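Local coordinates for protein acetylacetone-cleaving enzyme (Acinetobacter johnsonii, PDB 3BAL) that cleaves acetylacetone with molecular oxygen into methylglyoxal and acetate, as a homotetrameric cupin-type dioxygenase that binds one iron cation per subunit, at residues E12-P23 with I33-S41. Numbering follows the deposited sequence.
Sequences EYVKISDNNYVP and ITWQLLHSS
Ser17 O takes two bonds inside the turn. Gln36 NE2 gives Ser17 O a weak, strongly bent bond (2.8 Å, 119° at the hydrogen). The other comes from Asn20 N, in the 3-10 segment 18-20. The Gln36 side chain rises from strand 34-41 into this turn, its chain extended beyond CG (chi2 -166°). Its CG lies over one face of the Tyr21 ring, a CH-pi contact 4.1 Å from the centroid. Gln36 NE2 sits over the same ring, off-centre toward the rim, 3.1 Å from Tyr21 CD1. The amide plane stands nearly upright on the ring, 81° from it. A water bridges Gln36 OE1, Lys15 O, Ser17 N and Asn20 ND2, accepting from the two nitrogens, so both ends of the amide are tied to the turn. Asn20 OD1 is hydrogen-bonded to Lys149 NZ.

Beyond the turn the backbones pair. Val22 and Trp35 form an antiparallel hydrogen-bonded pair, with Val22 N to Trp35 O at 3.0 Å and Trp35 N to Val22 O at 2.8 Å. Both bonds are fairly straight. Val22 CG2 packs on the indole at Trp35 CD1 (3.8 Å). A second water joins Trp35 NE1 to Pro23 O.

Toward residue 12 the chains separate. Leu38 CD2 reaches across to Ile16 CG1 at 4.0 Å and Val14 CG1 at 4.2 Å. A third water donates to Glu12 OE1 and Leu38 O. Glu12 OE2 makes a salt bridge with Lys6 of a third subunit.

Leu38 and His39 face Thr48 in a classic beta bulge. Strands 22-23 and 34-41 are part of the antiparallel sheet of the cupin jelly roll, with 22-23 at its edge within the chain, while strand 12-15 reaches out to pair with a strand of the second subunit in this tetramer.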
loop_
_atom_site.group_PDB
_atom_site.type_symbol
_atom_site.label_atom_id
_atom_site.label_comp_id
_atom_site.label_asym_id
_atom_site.label_seq_id
_atom_site.Cartn_x
_atom_site.Cartn_y
_atom_site.Cartn_z
ATOM N N GLU A 12 -2.836 -13.162 12.303
ATOM C CA GLU A 12 -3.216 -12.738 13.648
ATOM C C GLU A 12 -4.703 -12.846 13.940
ATOM O O GLU A 12 -5.545 -12.745 13.043
ATOM C CB GLU A 12 -2.796 -11.287 13.889
ATOM C CG GLU A 12 -1.306 -11.012 13.785
ATOM C CD GLU A 12 -1.018 -9.538 13.598
ATOM O OE1 GLU A 12 -1.857 -8.706 14.007
ATOM O OE2 GLU A 12 0.048 -9.200 13.047
ATOM N N TYR A 13 -5.006 -13.050 15.216
ATOM C CA TYR A 13 -6.377 -13.124 15.700
ATOM C C TYR A 13 -6.423 -12.306 16.979
ATOM O O TYR A 13 -5.600 -12.507 17.875
ATOM C CB TYR A 13 -6.795 -14.560 16.015
ATOM C CG TYR A 13 -8.145 -14.615 16.700
ATOM C CD1 TYR A 13 -9.291 -14.143 16.055
ATOM C CD2 TYR A 13 -8.272 -15.086 18.012
ATOM C CE1 TYR A 13 -10.528 -14.130 16.701
ATOM C CE2 TYR A 13 -9.507 -15.080 18.667
ATOM C CZ TYR A 13 -10.626 -14.600 18.006
ATOM O OH TYR A 13 -11.847 -14.584 18.640
ATOM N N VAL A 14 -7.376 -11.383 17.063
ATOM C CA VAL A 14 -7.524 -10.529 18.241
ATOM C C VAL A 14 -8.984 -10.451 18.693
ATOM O O VAL A 14 -9.812 -9.870 17.994
ATOM C CB VAL A 14 -7.058 -9.070 17.957
ATOM C CG1 VAL A 14 -7.194 -8.228 19.230
ATOM C CG2 VAL A 14 -5.623 -9.049 17.437
ATOM N N LYS A 15 -9.297 -11.030 19.851
ATOM C CA LYS A 15 -10.661 -10.970 20.371
ATOM C C LYS A 15 -10.873 -9.560 20.927
ATOM O O LYS A 15 -10.015 -9.034 21.634
ATOM C CB LYS A 15 -10.870 -11.996 21.493
ATOM C CG LYS A 15 -12.300 -12.056 22.060
ATOM C CD LYS A 15 -13.307 -12.527 21.007
ATOM C CE LYS A 15 -14.740 -12.600 21.554
ATOM N NZ LYS A 15 -15.299 -11.276 21.984
ATOM N N ILE A 16 -12.003 -8.941 20.600
ATOM C CA ILE A 16 -12.287 -7.595 21.082
ATOM C C ILE A 16 -13.167 -7.666 22.329
ATOM O O ILE A 16 -14.365 -7.948 22.241
ATOM C CB ILE A 16 -12.991 -6.769 19.992
ATOM C CG1 ILE A 16 -12.120 -6.746 18.730
ATOM C CG2 ILE A 16 -13.274 -5.351 20.504
ATOM C CD1 ILE A 16 -12.777 -6.104 17.519
ATOM N N SER A 17 -12.571 -7.397 23.487
ATOM C CA SER A 17 -13.291 -7.458 24.756
ATOM C C SER A 17 -13.544 -6.077 25.350
ATOM O O SER A 17 -12.748 -5.156 25.169
ATOM C CB SER A 17 -12.494 -8.303 25.749
ATOM O OG SER A 17 -12.080 -9.517 25.145
ATOM N N ASP A 18 -14.653 -5.936 26.067
ATOM C CA ASP A 18 -14.990 -4.659 26.674
ATOM C C ASP A 18 -13.915 -4.203 27.640
ATOM O O ASP A 18 -13.619 -3.013 27.735
ATOM C CB ASP A 18 -16.323 -4.748 27.407
ATOM C CG ASP A 18 -17.491 -4.816 26.460
ATOM O OD1 ASP A 18 -17.311 -4.427 25.283
ATOM O OD2 ASP A 18 -18.587 -5.238 26.889
ATOM N N ASN A 19 -13.331 -5.168 28.343
ATOM C CA ASN A 19 -12.288 -4.922 29.333
ATOM C C ASN A 19 -11.020 -4.259 28.822
ATOM O O ASN A 19 -10.256 -3.720 29.616
ATOM C CB ASN A 19 -11.890 -6.241 29.996
ATOM C CG ASN A 19 -12.991 -6.815 30.845
ATOM O OD1 ASN A 19 -12.883 -7.943 31.339
ATOM N ND2 ASN A 19 -14.064 -6.042 31.033
ATOM N N ASN A 20 -10.788 -4.299 27.514
ATOM C CA ASN A 20 -9.571 -3.724 26.960
ATOM C C ASN A 20 -9.644 -2.329 26.367
ATOM O O ASN A 20 -8.649 -1.828 25.845
ATOM C CB ASN A 20 -8.960 -4.683 25.940
ATOM C CG ASN A 20 -8.450 -5.946 26.586
ATOM O OD1 ASN A 20 -8.051 -5.935 27.757
ATOM N ND2 ASN A 20 -8.441 -7.038 25.837
ATOM N N TYR A 21 -10.806 -1.695 26.438
ATOM C CA TYR A 21 -10.916 -0.338 25.937
ATOM C C TYR A 21 -10.273 0.567 26.990
ATOM O O TYR A 21 -10.524 0.405 28.185
ATOM C CB TYR A 21 -12.381 0.053 25.731
ATOM C CG TYR A 21 -13.010 -0.509 24.462
ATOM C CD1 TYR A 21 -13.668 -1.747 24.458
ATOM C CD2 TYR A 21 -12.952 0.209 23.260
ATOM C CE1 TYR A 21 -14.253 -2.251 23.293
ATOM C CE2 TYR A 21 -13.530 -0.285 22.093
ATOM C CZ TYR A 21 -14.180 -1.515 22.116
ATOM O OH TYR A 21 -14.754 -1.989 20.956
ATOM N N VAL A 22 -9.428 1.496 26.550
ATOM C CA VAL A 22 -8.767 2.431 27.462
ATOM C C VAL A 22 -9.069 3.864 27.020
ATOM O O VAL A 22 -9.440 4.102 25.870
ATOM C CB VAL A 22 -7.219 2.242 27.474
ATOM C CG1 VAL A 22 -6.863 0.853 27.955
ATOM C CG2 VAL A 22 -6.637 2.503 26.087
ATOM N N PRO A 23 -8.917 4.838 27.935
ATOM C CA PRO A 23 -9.183 6.238 27.585
ATOM C C PRO A 23 -8.247 6.722 26.471
ATOM O O PRO A 23 -7.045 6.453 26.500
ATOM C CB PRO A 23 -8.938 6.977 28.903
ATOM C CG PRO A 23 -9.288 5.951 29.944
ATOM C CD PRO A 23 -8.647 4.700 29.378
ATOM N N ILE A 33 -13.854 9.530 25.154
ATOM C CA ILE A 33 -13.607 8.542 24.103
ATOM C C ILE A 33 -12.662 7.440 24.585
ATOM O O ILE A 33 -11.644 7.718 25.216
ATOM C CB ILE A 33 -13.004 9.205 22.824
ATOM C CG1 ILE A 33 -14.033 10.140 22.184
ATOM C CG2 ILE A 33 -12.582 8.136 21.818
ATOM C CD1 ILE A 33 -13.558 10.785 20.897
ATOM N N THR A 34 -13.014 6.189 24.309
ATOM C CA THR A 34 -12.168 5.061 24.689
ATOM C C THR A 34 -11.827 4.293 23.413
ATOM O O THR A 34 -12.563 4.366 22.425
ATOM C CB THR A 34 -12.873 4.132 25.728
ATOM O OG1 THR A 34 -14.187 3.787 25.272
ATOM C CG2 THR A 34 -12.969 4.830 27.083
ATOM N N TRP A 35 -10.709 3.578 23.409
ATOM C CA TRP A 35 -10.329 2.860 22.198
ATOM C C TRP A 35 -9.508 1.613 22.456
ATOM O O TRP A 35 -9.215 1.268 23.603
ATOM C CB TRP A 35 -9.530 3.786 21.261
ATOM C CG TRP A 35 -8.100 4.042 21.720
ATOM C CD1 TRP A 35 -7.698 4.447 22.962
ATOM C CD2 TRP A 35 -6.898 3.889 20.947
ATOM N NE1 TRP A 35 -6.327 4.549 23.013
ATOM C CE2 TRP A 35 -5.811 4.210 21.792
ATOM C CE3 TRP A 35 -6.633 3.509 19.623
ATOM C CZ2 TRP A 35 -4.480 4.160 21.356
ATOM C CZ3 TRP A 35 -5.309 3.463 19.191
ATOM C CH2 TRP A 35 -4.251 3.784 20.057
ATOM N N GLN A 36 -9.157 0.950 21.355
ATOM C CA GLN A 36 -8.336 -0.256 21.348
ATOM C C GLN A 36 -7.547 -0.325 20.042
ATOM O O GLN A 36 -8.130 -0.229 18.962
ATOM C CB GLN A 36 -9.184 -1.535 21.424
ATOM C CG GLN A 36 -9.628 -1.959 22.814
ATOM C CD GLN A 36 -10.156 -3.385 22.830
ATOM O OE1 GLN A 36 -9.452 -4.323 22.426
ATOM N NE2 GLN A 36 -11.391 -3.561 23.299
ATOM N N LEU A 37 -6.227 -0.476 20.150
ATOM C CA LEU A 37 -5.378 -0.627 18.981
ATOM C C LEU A 37 -5.481 -2.123 18.661
ATOM O O LEU A 37 -5.271 -2.964 19.544
ATOM C CB LEU A 37 -3.930 -0.248 19.305
ATOM C CG LEU A 37 -2.931 -0.374 18.142
ATOM C CD1 LEU A 37 -3.319 0.566 16.999
ATOM C CD2 LEU A 37 -1.530 -0.046 18.644
ATOM N N LEU A 38 -5.814 -2.449 17.409
ATOM C CA LEU A 38 -5.990 -3.836 16.984
ATOM C C LEU A 38 -4.840 -4.437 16.182
ATOM O O LEU A 38 -4.579 -5.639 16.270
ATOM C CB LEU A 38 -7.276 -3.953 16.158
ATOM C CG LEU A 38 -8.571 -3.550 16.869
ATOM C CD1 LEU A 38 -9.711 -3.513 15.874
ATOM C CD2 LEU A 38 -8.870 -4.533 17.996
ATOM N N HIS A 39 -4.161 -3.607 15.392
ATOM C CA HIS A 39 -3.057 -4.089 14.567
ATOM C C HIS A 39 -2.161 -2.981 14.026
ATOM O O HIS A 39 -2.609 -1.862 13.754
ATOM C CB HIS A 39 -3.610 -4.915 13.396
ATOM C CG HIS A 39 -2.576 -5.322 12.391
ATOM N ND1 HIS A 39 -2.297 -4.579 11.265
ATOM C CD2 HIS A 39 -1.764 -6.403 12.338
ATOM C CE1 HIS A 39 -1.360 -5.185 10.560
ATOM N NE2 HIS A 39 -1.019 -6.294 11.188
ATOM N N SER A 40 -0.888 -3.317 13.866
ATOM C CA SER A 40 0.098 -2.388 13.344
ATOM C C SER A 40 0.945 -3.104 12.285
ATOM O O SER A 40 1.394 -4.224 12.502
ATOM C CB SER A 40 0.977 -1.885 14.497
ATOM O OG SER A 40 2.050 -1.106 14.021
ATOM N N SER A 41 1.115 -2.474 11.127
ATOM C CA SER A 41 1.938 -3.031 10.058
ATOM C C SER A 41 3.136 -2.083 9.913
ATOM O O SER A 41 3.069 -1.080 9.192
ATOM C CB SER A 41 1.147 -3.102 8.748
ATOM O OG SER A 41 0.521 -4.364 8.582
HETATM O O HOH W 1 -2.139 -7.282 16.319
HETATM O O HOH W 2 -9.780 -6.792 23.311
HETATM O O HOH W 3 -4.495 5.686 25.119
#